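Acetylornithine aminotransferase (Aquifex aeolicus, PDB 2EH6) catalyses the pyridoxal-phosphate-dependent transfer of an amino group from N(2)-acetyl-L-ornithine to 2-oxoglutarate, a step of arginine biosynthesis. Local coordinates at residues A76-K81 / A280-V285; N40-A45 / D286-L291; T216-T221 / I237-G242; F90-N93 / E97-E100; E58-V63 / N69-E74. All coordinates share one frame; numbering follows the deposited sequence.

Interaction 1 (A76-K81 / A280-V285)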
# COMPACT_ATOMS: atom_id res chain seq x y z
N ALA A 76 16.56 -5.78 5.13
CA ALA A 76 17.11 -5.73 3.78
C ALA A 76 18.31 -6.68 3.67
O ALA A 76 18.44 -7.43 2.71
CB ALA A 76 17.54 -4.31 3.43
N HIS A 77 19.17 -6.63 4.68
CA HIS A 77 20.36 -7.47 4.72
C HIS A 77 19.99 -8.95 4.58
O HIS A 77 20.63 -9.69 3.84
CB HIS A 77 21.11 -7.22 6.03
CG HIS A 77 22.42 -7.93 6.14
ND1 HIS A 77 22.83 -8.86 5.20
CD2 HIS A 77 23.41 -7.86 7.06
CE1 HIS A 77 24.02 -9.33 5.55
NE2 HIS A 77 24.39 -8.74 6.67
N LYS A 78 18.96 -9.38 5.30
CA LYS A 78 18.54 -10.77 5.24
C LYS A 78 17.97 -11.12 3.87
O LYS A 78 18.17 -12.23 3.37
CB LYS A 78 17.50 -11.06 6.33
CG LYS A 78 18.05 -10.97 7.74
CD LYS A 78 16.93 -10.93 8.76
CE LYS A 78 17.46 -10.61 10.16
NZ LYS A 78 18.33 -11.70 10.68
N LEU A 79 17.26 -10.19 3.25
CA LEU A 79 16.68 -10.44 1.93
C LEU A 79 17.76 -10.45 0.85
O LEU A 79 17.70 -11.24 -0.09
CB LEU A 79 15.63 -9.38 1.59
CG LEU A 79 14.33 -9.40 2.40
CD1 LEU A 79 13.47 -8.20 2.02
CD2 LEU A 79 13.57 -10.70 2.13
N VAL A 80 18.75 -9.58 0.98
CA VAL A 80 19.83 -9.52 -0.01
C VAL A 80 20.73 -10.76 0.09
O VAL A 80 21.22 -11.26 -0.92
CB VAL A 80 20.68 -8.24 0.17
CG1 VAL A 80 21.81 -8.22 -0.85
CG2 VAL A 80 19.80 -7.00 -0.01
N LYS A 81 20.92 -11.25 1.31
CA LYS A 81 21.76 -12.43 1.54
C LYS A 81 21.33 -13.62 0.68
O LYS A 81 22.16 -14.43 0.28
CB LYS A 81 21.71 -12.83 3.02
CG LYS A 81 22.52 -14.07 3.34
CD LYS A 81 22.36 -14.50 4.80
CE LYS A 81 20.93 -14.96 5.09
NZ LYS A 81 20.80 -15.46 6.49
N ALA A 280 8.06 -7.94 11.73
CA ALA A 280 7.35 -9.12 11.24
C ALA A 280 8.19 -9.82 10.18
O ALA A 280 8.40 -11.04 10.25
CB ALA A 280 6.00 -8.71 10.65
N GLY A 281 8.66 -9.05 9.21
CA GLY A 281 9.47 -9.62 8.14
C GLY A 281 10.72 -10.29 8.66
O GLY A 281 11.13 -11.33 8.14
N THR A 282 11.35 -9.71 9.67
CA THR A 282 12.56 -10.28 10.23
C THR A 282 12.28 -11.66 10.84
O THR A 282 13.08 -12.59 10.68
CB THR A 282 13.16 -9.37 11.31
OG1 THR A 282 13.67 -8.19 10.70
CG2 THR A 282 14.28 -10.08 12.05
N VAL A 283 11.15 -11.78 11.52
CA VAL A 283 10.78 -13.05 12.13
C VAL A 283 10.47 -14.08 11.05
O VAL A 283 10.95 -15.21 11.09
CB VAL A 283 9.55 -12.90 13.06
CG1 VAL A 283 9.10 -14.27 13.53
CG2 VAL A 283 9.90 -12.02 14.25
N VAL A 284 9.66 -13.68 10.08
CA VAL A 284 9.27 -14.57 8.99
C VAL A 284 10.46 -15.07 8.18
O VAL A 284 10.58 -16.26 7.89
CB VAL A 284 8.27 -13.88 8.04
CG1 VAL A 284 8.03 -14.74 6.81
CG2 VAL A 284 6.96 -13.61 8.78
N VAL A 285 11.35 -14.16 7.81
CA VAL A 285 12.51 -14.57 7.03
C VAL A 285 13.38 -15.59 7.76
O VAL A 285 13.81 -16.57 7.16
CB VAL A 285 13.35 -13.34 6.61
CG1 VAL A 285 14.66 -13.80 5.97
CG2 VAL A 285 12.54 -12.51 5.60
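V285 faces the K78–L79 step of the other helix and splits its two methyls between them. CG1 lies against K78 CB at 4.0 Å, while CG2 meets L79 CD2, also at 4.0 Å, the two side chains crossing at about a right angle. The fork is set by the valine torsion: CG1 stands anti to the backbone N (chi1 172°), which leaves CG2 on the side where L79 can reach it. L79 and V285 are buried and form the compact half of the contact.

K78 and T282, by contrast, are partly exposed and meet at one methylene-methyl touch, K78 CE on T282 CG2 at 3.7 Å. The lysine chain runs on outward, nearly straight until it bends at its last torsion, and K78 NZ passes to D286 OD1, a long and weak ion pair. T282 CG2 is the atom that meets the lysine; T282 OG1 turns back to C278 O in its own helix. The segment axes are 10.2 Å apart at closest approach and inclined by 35°; within these two segments four side chains meet, burying 178 Å² in all.

Around the contact, L75 and E74 of helix 70-81 extend the packing against T282, F224 and L243 add loop side chains next to V285, and A76 and V80 turn to V89 of strand 87-92 and to Y2 of the second subunit.

Interaction 2 (N40-A45 / D286-L291); sequences NSLGHA and DEVEKL
L42 is the residue of the 40-45 loop that reaches helix segment 286-291, meeting E287, V288 and L291 with its two methyls. Followed outward, its CB and CG find nothing of the helix segment within 4.2 Å and serve to carry the methyls to it. CG sits anti to the carbonyl carbon (chi1 -55°), which carries the branch toward the helix. CD1 then touches E287 CB at 4.0 Å and, just beyond, E287 CG at 4.1 Å; on its flank lies V284 of the preceding helical turn. CD2 reaches further along the helix, meeting L291 CD1 at 3.8 Å and, more loosely, V288 CG2 at 4.4 Å.

The leucine is presented by a type I beta turn from N40 to G43, closed by G43 N to N40 O at 2.9 Å. The helix it meets belongs to the long helix 275-308, which in the fold type I architecture of pyridoxal-phosphate enzymes, to which class-III aminotransferases belong, runs from the cofactor-binding part of the chain to the C-terminal one. An alanine in place of L42 would probably leave L291 CD1 and the aliphatic base of E287 without their apolar cover, opening a gap between turn and helix.

E287 contributes just its CB and CG: bent at chi2 (-60°), the chain leads its carboxylate away, OE1 to the hydroxyl of Y46 and OE2 into a salt bridge with K48. N40 ND2 is hydrogen-bonded to H62 O of the second subunit.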
# COMPACT_ATOMS: atom_id res chain seq x y z
N ASN A 40 -0.43 -15.59 5.25
CA ASN A 40 -0.12 -16.10 6.58
C ASN A 40 0.87 -17.26 6.50
O ASN A 40 0.55 -18.40 6.84
CB ASN A 40 -1.41 -16.52 7.29
CG ASN A 40 -2.41 -15.38 7.38
OD1 ASN A 40 -2.10 -14.31 7.91
ND2 ASN A 40 -3.60 -15.59 6.85
N SER A 41 2.09 -16.94 6.05
CA SER A 41 3.16 -17.92 5.89
C SER A 41 3.43 -18.80 7.11
O SER A 41 3.75 -19.99 6.97
CB SER A 41 4.46 -17.20 5.48
OG SER A 41 4.73 -16.11 6.35
N LEU A 42 3.32 -18.22 8.31
CA LEU A 42 3.55 -18.97 9.55
C LEU A 42 2.25 -19.30 10.29
O LEU A 42 2.27 -19.57 11.50
CB LEU A 42 4.49 -18.19 10.48
CG LEU A 42 5.83 -17.76 9.88
CD1 LEU A 42 6.64 -17.01 10.93
CD2 LEU A 42 6.60 -18.98 9.40
N GLY A 43 1.13 -19.27 9.58
CA GLY A 43 -0.14 -19.56 10.21
C GLY A 43 -0.57 -18.41 11.12
O GLY A 43 -0.07 -17.29 10.99
N HIS A 44 -1.48 -18.70 12.05
CA HIS A 44 -1.98 -17.68 12.96
C HIS A 44 -1.44 -17.86 14.38
O HIS A 44 -1.14 -18.98 14.81
CB HIS A 44 -3.51 -17.74 13.00
CG HIS A 44 -4.14 -17.57 11.65
ND1 HIS A 44 -4.40 -16.34 11.09
CD2 HIS A 44 -4.55 -18.49 10.74
CE1 HIS A 44 -4.93 -16.51 9.90
NE2 HIS A 44 -5.04 -17.80 9.66
N ALA A 45 -1.33 -16.75 15.10
CA ALA A 45 -0.86 -16.77 16.47
C ALA A 45 0.47 -17.50 16.63
O ALA A 45 0.71 -18.15 17.65
CB ALA A 45 -1.92 -17.41 17.38
N ASP A 286 13.62 -15.38 9.05
CA ASP A 286 14.43 -16.32 9.82
C ASP A 286 13.73 -17.67 9.93
O ASP A 286 14.35 -18.72 9.74
CB ASP A 286 14.73 -15.79 11.22
CG ASP A 286 15.70 -14.63 11.21
OD1 ASP A 286 16.42 -14.46 10.20
OD2 ASP A 286 15.76 -13.90 12.22
N GLU A 287 12.44 -17.65 10.25
CA GLU A 287 11.68 -18.89 10.39
C GLU A 287 11.52 -19.63 9.08
O GLU A 287 11.64 -20.86 9.04
CB GLU A 287 10.31 -18.60 11.00
CG GLU A 287 10.38 -18.03 12.41
CD GLU A 287 11.08 -18.97 13.37
OE1 GLU A 287 10.60 -20.10 13.55
OE2 GLU A 287 12.11 -18.57 13.95
N VAL A 288 11.23 -18.90 8.02
CA VAL A 288 11.02 -19.51 6.71
C VAL A 288 12.24 -20.23 6.16
O VAL A 288 12.12 -21.32 5.61
CB VAL A 288 10.56 -18.45 5.67
CG1 VAL A 288 10.68 -19.01 4.26
CG2 VAL A 288 9.11 -18.07 5.95
N GLU A 289 13.42 -19.64 6.30
CA GLU A 289 14.60 -20.31 5.78
C GLU A 289 14.83 -21.65 6.48
O GLU A 289 15.40 -22.57 5.90
CB GLU A 289 15.84 -19.41 5.89
CG GLU A 289 16.09 -18.82 7.24
CD GLU A 289 17.17 -17.76 7.20
OE1 GLU A 289 17.04 -16.82 6.38
OE2 GLU A 289 18.15 -17.87 7.97
N LYS A 290 14.37 -21.76 7.73
CA LYS A 290 14.51 -23.01 8.48
C LYS A 290 13.47 -24.03 8.02
O LYS A 290 13.63 -25.23 8.20
CB LYS A 290 14.32 -22.76 9.98
CG LYS A 290 15.32 -21.81 10.61
CD LYS A 290 14.98 -21.58 12.07
CE LYS A 290 15.82 -20.48 12.69
NZ LYS A 290 15.44 -20.23 14.11
N LEU A 291 12.39 -23.53 7.42
CA LEU A 291 11.28 -24.36 6.95
C LEU A 291 11.40 -24.86 5.52
O LEU A 291 10.68 -25.77 5.11
CB LEU A 291 9.96 -23.59 7.09
CG LEU A 291 9.40 -23.35 8.49
CD1 LEU A 291 8.30 -22.29 8.42
CD2 LEU A 291 8.86 -24.66 9.06

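Interaction 3 (T216-T221 / I237-G242); sequences TGIGRT and IALAKG. With PLP (pyridoxal-5'-phosphate), chain C.
The cofactor lysine of this class-III aminotransferase, K241, lies on one of these segments, and two residues before it L239 packs its side chain on the 217-220 turn. K241 NZ is covalently joined to PLP C4A at 1.4 Å, as expected for the aldimine that links enzyme and cofactor; G95 N and T96 N of the same chain, and T270 OG1 of the second subunit, also hydrogen-bond the PLP.

Away from the ligand, L239 sends CD2 against I218 CD1 at 4.0 Å and over the backbone at G217 CA, 4.1 Å off. The glycine matters sterically: a CB there would fall 2.7 Å from L239 CD2, a clash. G217 also opens a type I' turn to R220, in which I218 itself takes a left-handed backbone (phi 60°, psi 54°). That conformation aims the isoleucine at the strand, while its CG2 stays 4.4 Å from G242 O, a carbonyl already bonded to S41 OG.

L239 lies on strand 236-239, whose backbone pairs with strands 208-212 and 250-255. On its outer flank I218 packs on V284 and V288 of helix 275-308, so the turn is wedged between the central sheet and that helix.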
# COMPACT_ATOMS: atom_id res chain seq x y z
N THR A 216 4.97 -16.02 -5.18
CA THR A 216 5.91 -17.14 -5.09
C THR A 216 7.04 -16.95 -4.09
O THR A 216 7.69 -17.92 -3.70
CB THR A 216 6.59 -17.41 -6.45
OG1 THR A 216 7.34 -16.26 -6.83
CG2 THR A 216 5.56 -17.73 -7.53
N GLY A 217 7.29 -15.71 -3.70
CA GLY A 217 8.39 -15.44 -2.79
C GLY A 217 8.29 -15.88 -1.34
O GLY A 217 7.23 -16.26 -0.84
N ILE A 218 9.44 -15.81 -0.69
CA ILE A 218 9.59 -16.14 0.72
C ILE A 218 9.21 -17.58 1.08
O ILE A 218 8.38 -17.81 1.97
CB ILE A 218 8.80 -15.14 1.60
CG1 ILE A 218 8.95 -13.71 1.05
CG2 ILE A 218 9.33 -15.17 3.03
CD1 ILE A 218 10.39 -13.20 0.92
N GLY A 219 9.82 -18.53 0.37
CA GLY A 219 9.61 -19.95 0.63
C GLY A 219 8.39 -20.69 0.09
O GLY A 219 8.35 -21.92 0.13
N ARG A 220 7.40 -19.96 -0.42
CA ARG A 220 6.18 -20.58 -0.93
C ARG A 220 6.38 -21.79 -1.85
O ARG A 220 5.62 -22.75 -1.78
CB ARG A 220 5.32 -19.52 -1.64
CG ARG A 220 4.09 -20.06 -2.36
CD ARG A 220 3.18 -20.86 -1.44
NE ARG A 220 2.68 -20.10 -0.31
CZ ARG A 220 1.90 -20.61 0.65
NH1 ARG A 220 1.54 -21.88 0.59
NH2 ARG A 220 1.50 -19.86 1.67
N THR A 221 7.39 -21.75 -2.72
CA THR A 221 7.61 -22.86 -3.64
C THR A 221 8.71 -23.86 -3.24
O THR A 221 9.04 -24.76 -4.02
CB THR A 221 7.93 -22.35 -5.07
OG1 THR A 221 9.23 -21.76 -5.08
CG2 THR A 221 6.90 -21.33 -5.51
N ILE A 237 13.20 -7.90 -8.42
CA ILE A 237 12.12 -8.81 -8.03
C ILE A 237 11.20 -8.04 -7.09
O ILE A 237 11.65 -7.11 -6.41
CB ILE A 237 12.63 -10.09 -7.33
CG1 ILE A 237 13.34 -9.75 -6.02
CG2 ILE A 237 13.55 -10.88 -8.27
CD1 ILE A 237 13.70 -10.97 -5.19
N ALA A 238 9.93 -8.41 -7.07
CA ALA A 238 8.96 -7.76 -6.20
C ALA A 238 8.50 -8.79 -5.17
O ALA A 238 8.31 -9.95 -5.50
CB ALA A 238 7.76 -7.25 -7.01
N LEU A 239 8.35 -8.35 -3.92
CA LEU A 239 7.95 -9.25 -2.84
C LEU A 239 6.85 -8.61 -2.01
O LEU A 239 6.75 -7.39 -1.95
CB LEU A 239 9.14 -9.54 -1.93
CG LEU A 239 10.37 -10.23 -2.51
CD1 LEU A 239 11.54 -10.03 -1.56
CD2 LEU A 239 10.10 -11.71 -2.75
N ALA A 240 6.06 -9.45 -1.35
CA ALA A 240 5.00 -8.99 -0.46
C ALA A 240 4.29 -10.19 0.15
O ALA A 240 4.91 -11.23 0.39
CB ALA A 240 4.00 -8.12 -1.23
N LYS A 241 3.00 -10.06 0.39
CA LYS A 241 2.21 -11.13 0.98
C LYS A 241 2.91 -11.85 2.13
O LYS A 241 3.09 -11.28 3.21
CB LYS A 241 1.77 -12.12 -0.11
CG LYS A 241 0.76 -11.53 -1.10
CD LYS A 241 -0.00 -12.59 -1.88
CE LYS A 241 -1.20 -12.00 -2.65
NZ LYS A 241 -0.71 -11.40 -3.91
N GLY A 242 3.31 -13.10 1.89
CA GLY A 242 3.94 -13.92 2.91
C GLY A 242 5.13 -13.36 3.68
O GLY A 242 5.46 -13.85 4.76
N1 PLP C . 1.44 -9.64 -7.96
C2 PLP C . 1.27 -10.95 -7.73
C2A PLP C . 2.07 -11.97 -8.50
C3 PLP C . 0.35 -11.39 -6.76
O3 PLP C . 0.17 -12.73 -6.52
C4 PLP C . -0.41 -10.42 -6.03
C4A PLP C . -1.37 -10.88 -5.01
C5 PLP C . -0.19 -9.01 -6.32
C6 PLP C . 0.75 -8.67 -7.30
C5A PLP C . -0.97 -7.92 -5.59
O4P PLP C . -0.46 -7.79 -4.26
P PLP C . -1.29 -6.64 -3.48
O1P PLP C . -0.74 -6.54 -2.11
O2P PLP C . -1.17 -5.23 -4.20
O3P PLP C . -2.84 -7.07 -3.42

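Interaction 4 (F90-N93 / E97-E100)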
# COMPACT_ATOMS: atom_id res chain seq x y z
N PHE A 90 13.91 -1.56 -1.42
CA PHE A 90 13.04 -0.41 -1.18
C PHE A 90 11.80 -1.03 -0.57
O PHE A 90 11.24 -1.96 -1.15
CB PHE A 90 12.63 0.30 -2.47
CG PHE A 90 11.47 1.24 -2.27
CD1 PHE A 90 11.63 2.44 -1.57
CD2 PHE A 90 10.18 0.89 -2.69
CE1 PHE A 90 10.54 3.26 -1.29
CE2 PHE A 90 9.08 1.70 -2.42
CZ PHE A 90 9.26 2.89 -1.71
N PHE A 91 11.36 -0.52 0.58
CA PHE A 91 10.18 -1.08 1.25
C PHE A 91 8.87 -0.37 0.94
O PHE A 91 8.78 0.85 1.02
CB PHE A 91 10.41 -1.08 2.77
CG PHE A 91 11.39 -2.11 3.23
CD1 PHE A 91 11.05 -3.46 3.23
CD2 PHE A 91 12.67 -1.74 3.65
CE1 PHE A 91 11.97 -4.44 3.63
CE2 PHE A 91 13.60 -2.70 4.06
CZ PHE A 91 13.25 -4.06 4.05
N ALA A 92 7.86 -1.15 0.59
CA ALA A 92 6.54 -0.62 0.28
C ALA A 92 5.53 -1.26 1.25
O ALA A 92 5.92 -1.83 2.27
CB ALA A 92 6.17 -0.93 -1.16
N ASN A 93 4.24 -1.18 0.94
CA ASN A 93 3.23 -1.74 1.85
C ASN A 93 2.40 -2.85 1.25
O ASN A 93 1.59 -3.46 1.96
CB ASN A 93 2.29 -0.64 2.31
CG ASN A 93 3.01 0.48 3.00
OD1 ASN A 93 3.40 0.37 4.16
ND2 ASN A 93 3.22 1.58 2.27
N GLU A 97 2.16 -1.98 -4.75
CA GLU A 97 3.08 -0.86 -4.60
C GLU A 97 4.49 -1.30 -4.99
O GLU A 97 5.28 -0.50 -5.49
CB GLU A 97 3.12 -0.34 -3.16
CG GLU A 97 1.86 0.37 -2.69
CD GLU A 97 2.11 1.20 -1.45
OE1 GLU A 97 3.05 0.87 -0.69
OE2 GLU A 97 1.37 2.17 -1.23
N SER A 98 4.79 -2.57 -4.75
CA SER A 98 6.10 -3.11 -5.08
C SER A 98 6.31 -3.19 -6.59
O SER A 98 7.34 -2.76 -7.10
CB SER A 98 6.27 -4.50 -4.45
OG SER A 98 6.22 -4.40 -3.04
N VAL A 99 5.34 -3.73 -7.31
CA VAL A 99 5.46 -3.81 -8.76
C VAL A 99 5.57 -2.40 -9.33
O VAL A 99 6.33 -2.15 -10.26
CB VAL A 99 4.26 -4.56 -9.37
CG1 VAL A 99 4.22 -4.37 -10.88
CG2 VAL A 99 4.38 -6.05 -9.05
N GLU A 100 4.81 -1.46 -8.75
CA GLU A 100 4.85 -0.08 -9.21
C GLU A 100 6.28 0.48 -9.07
O GLU A 100 6.78 1.16 -9.97
CB GLU A 100 3.89 0.78 -8.39
CG GLU A 100 2.41 0.48 -8.59
CD GLU A 100 1.77 1.30 -9.71
OE1 GLU A 100 2.45 2.19 -10.27
OE2 GLU A 100 0.58 1.07 -10.01
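The turn from strand 87-92 into helix 95-112 forms part of the cofactor site, since G95 and T96 at its helical end hydrogen-bond PLP, and here N93 and E97 tie its two sides together. E97 CG lies anti to the carbonyl carbon (chi1 -70°) and the chain is extended beyond it, which takes OE1 across to N93. N93 N donates to E97 OE1 at 2.9 Å with an N-H...O angle of 144°, arriving on the anti side, and N93 ND2 donates to the same E97 OE1 at 3.0 Å, on the syn side. Both come from the same face of the carboxylate, tilted out of its plane, and the amide and carboxylate planes stand 61° apart. This double grip limits the rotation of the asparagine amide, whose ND2 also has S269 OG as a weak second partner. E97 OE2 goes to S94 OG of the second subunit, a link across the dimer. With an alanine in place of E97, N93 N would probably lose its acceptor, the amide would be left with the weaker hold of S269, and S94 of the second subunit would lose its carboxylate partner.

Beside these bonds, A92 CB fits against E97 CB at 3.7 Å and S98 OG at 3.9 Å. That hydroxyl bonds S94 O and L239 O, fastening the first helical turn to strand 236-239. Strand 87-92 pairs with strand 250-255 at the sheet's edge, F91 leans on helix 70-81, and S98 and V99 pack on A238.

Interaction 5 (E58-V63 / N69-E74); sequences EKLLHV and NPWQEE
The indole of W71 has N69 CA 3.8 Å above one face and P70 CD 4.0 Å above that same face, both offset toward the rim, so the residues leading into its helix lie against the ring. At the edge and in the ring plane comes V63, whose CG2 is 3.8 Å from W71 CZ2. L60 arrives obliquely at the far corner, with CD2 3.6 Å from W71 CH2. The ring is swung toward these two by its first torsion, which sets CG between the backbone N and the carbonyl carbon (chi1 41°).

N69 is in the N-cap position but makes no capping bond with its side chain, which turns to the indole nitrogen. Its OD1 accepts a weak, bent bond from W71 NE1 (3.0 Å, 126°). The V63 and N69 side chains run past each other in opposite directions, V63 CG2 3.8 Å from N69 OD1. A water completes the join between the segments: V63 N donates to it at 3.1 Å, and it donates in turn to N69 OD1 at 3.1 Å. N69 ND2 is bonded to S64 O, which helps fix the amide.

The segments are the end of helix 47-59 with the loop beyond it, and the start of helix 70-81. W71 continues onto P275 and C278 of helix 275-308 and onto F14 of the second subunit; H62 NE2 is hydrogen-bonded to G36 O of that subunit, placing this corner at the dimer interface.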
# COMPACT_ATOMS: atom_id res chain seq x y z
N GLU A 58 4.53 -1.93 21.71
CA GLU A 58 4.74 -1.18 22.95
C GLU A 58 5.80 -0.10 22.82
O GLU A 58 5.81 0.87 23.58
CB GLU A 58 5.16 -2.11 24.09
CG GLU A 58 4.14 -3.15 24.49
CD GLU A 58 4.66 -4.06 25.60
OE1 GLU A 58 5.05 -3.53 26.66
OE2 GLU A 58 4.67 -5.29 25.40
N LYS A 59 6.70 -0.28 21.86
CA LYS A 59 7.82 0.65 21.65
C LYS A 59 7.68 1.69 20.55
O LYS A 59 7.80 2.89 20.81
CB LYS A 59 9.09 -0.15 21.37
CG LYS A 59 9.54 -1.07 22.49
CD LYS A 59 10.71 -1.94 22.03
CE LYS A 59 11.88 -1.11 21.52
NZ LYS A 59 12.98 -1.96 21.00
N LEU A 60 7.44 1.23 19.33
CA LEU A 60 7.35 2.15 18.20
C LEU A 60 6.61 1.53 17.02
O LEU A 60 6.93 0.42 16.60
CB LEU A 60 8.78 2.51 17.78
CG LEU A 60 9.05 3.69 16.87
CD1 LEU A 60 8.55 4.96 17.54
CD2 LEU A 60 10.56 3.78 16.60
N LEU A 61 5.64 2.25 16.48
CA LEU A 61 4.88 1.75 15.34
C LEU A 61 5.34 2.35 14.01
O LEU A 61 5.41 1.66 12.99
CB LEU A 61 3.40 2.08 15.52
CG LEU A 61 2.61 1.39 16.63
CD1 LEU A 61 1.18 1.94 16.64
CD2 LEU A 61 2.60 -0.11 16.42
N HIS A 62 5.66 3.64 14.04
CA HIS A 62 5.95 4.43 12.85
C HIS A 62 6.77 5.68 13.18
O HIS A 62 6.48 6.41 14.12
CB HIS A 62 4.62 4.83 12.20
CG HIS A 62 4.88 5.79 11.07
ND1 HIS A 62 5.20 5.39 9.81
CD2 HIS A 62 4.83 7.19 11.10
CE1 HIS A 62 5.33 6.53 9.10
NE2 HIS A 62 5.12 7.62 9.84
N VAL A 63 7.84 5.95 12.41
CA VAL A 63 8.51 7.25 12.53
C VAL A 63 8.62 8.00 11.18
O VAL A 63 8.88 9.20 11.12
CB VAL A 63 9.91 7.02 13.10
CG1 VAL A 63 9.82 6.32 14.46
CG2 VAL A 63 10.72 6.16 12.15
N ASN A 69 15.97 4.34 9.67
CA ASN A 69 15.15 3.20 10.08
C ASN A 69 16.05 1.97 10.10
O ASN A 69 16.05 1.18 9.15
CB ASN A 69 13.98 2.98 9.10
CG ASN A 69 12.87 4.00 9.27
OD1 ASN A 69 11.71 3.63 9.45
ND2 ASN A 69 13.21 5.29 9.18
N PRO A 70 16.83 1.78 11.17
CA PRO A 70 17.74 0.64 11.31
C PRO A 70 17.10 -0.72 11.06
O PRO A 70 17.74 -1.64 10.56
CB PRO A 70 18.25 0.78 12.75
CG PRO A 70 18.22 2.27 12.97
CD PRO A 70 16.88 2.64 12.37
N TRP A 71 15.83 -0.85 11.42
CA TRP A 71 15.11 -2.10 11.21
C TRP A 71 15.00 -2.41 9.72
O TRP A 71 14.93 -3.57 9.32
CB TRP A 71 13.73 -2.02 11.86
CG TRP A 71 13.06 -0.71 11.66
CD1 TRP A 71 12.33 -0.31 10.58
CD2 TRP A 71 13.08 0.40 12.56
NE1 TRP A 71 11.90 0.98 10.75
CE2 TRP A 71 12.35 1.44 11.96
CE3 TRP A 71 13.65 0.62 13.83
CZ2 TRP A 71 12.16 2.69 12.57
CZ3 TRP A 71 13.47 1.86 14.44
CH2 TRP A 71 12.73 2.88 13.81
N GLN A 72 14.97 -1.36 8.89
CA GLN A 72 14.92 -1.56 7.44
C GLN A 72 16.25 -2.17 6.98
O GLN A 72 16.28 -3.09 6.16
CB GLN A 72 14.68 -0.22 6.72
CG GLN A 72 13.20 0.16 6.59
CD GLN A 72 12.99 1.54 5.96
OE1 GLN A 72 13.60 1.88 4.95
NE2 GLN A 72 12.10 2.33 6.56
N GLU A 73 17.36 -1.66 7.52
CA GLU A 73 18.68 -2.18 7.17
C GLU A 73 18.78 -3.66 7.49
O GLU A 73 19.21 -4.45 6.66
CB GLU A 73 19.78 -1.45 7.95
CG GLU A 73 20.09 -0.05 7.47
CD GLU A 73 20.70 -0.03 6.08
OE1 GLU A 73 21.22 -1.07 5.62
OE2 GLU A 73 20.68 1.05 5.45
N GLU A 74 18.37 -4.04 8.71
CA GLU A 74 18.44 -5.43 9.14
C GLU A 74 17.66 -6.39 8.25
O GLU A 74 18.16 -7.45 7.89
CB GLU A 74 17.95 -5.58 10.58
CG GLU A 74 17.50 -7.01 10.90
CD GLU A 74 17.27 -7.28 12.37
OE1 GLU A 74 16.58 -6.46 13.03
OE2 GLU A 74 17.75 -8.32 12.87
O HOH W 1 8.76 4.44 9.86

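Interactions 1 and 2 share helix 275-308, their centres 12 Å apart, and interaction 3 lies about 12 Å from each, touching both through that helix. Interactions 5 and 1 share helix 70-81, which leads into strand 87-92 and so to interaction 4. Interactions 3 and 4 meet through the central sheet. Along the chain interaction 5 closes first, and interactions 4 and then 3 fall inside the loop closed by interaction 1, itself nested in that of interaction 2. Segments 40-45 and 76-81 thus both meet one late helix, joining the cofactor-bearing sheet to the dimer interface, which all five reach, interaction 3 through K241 alone.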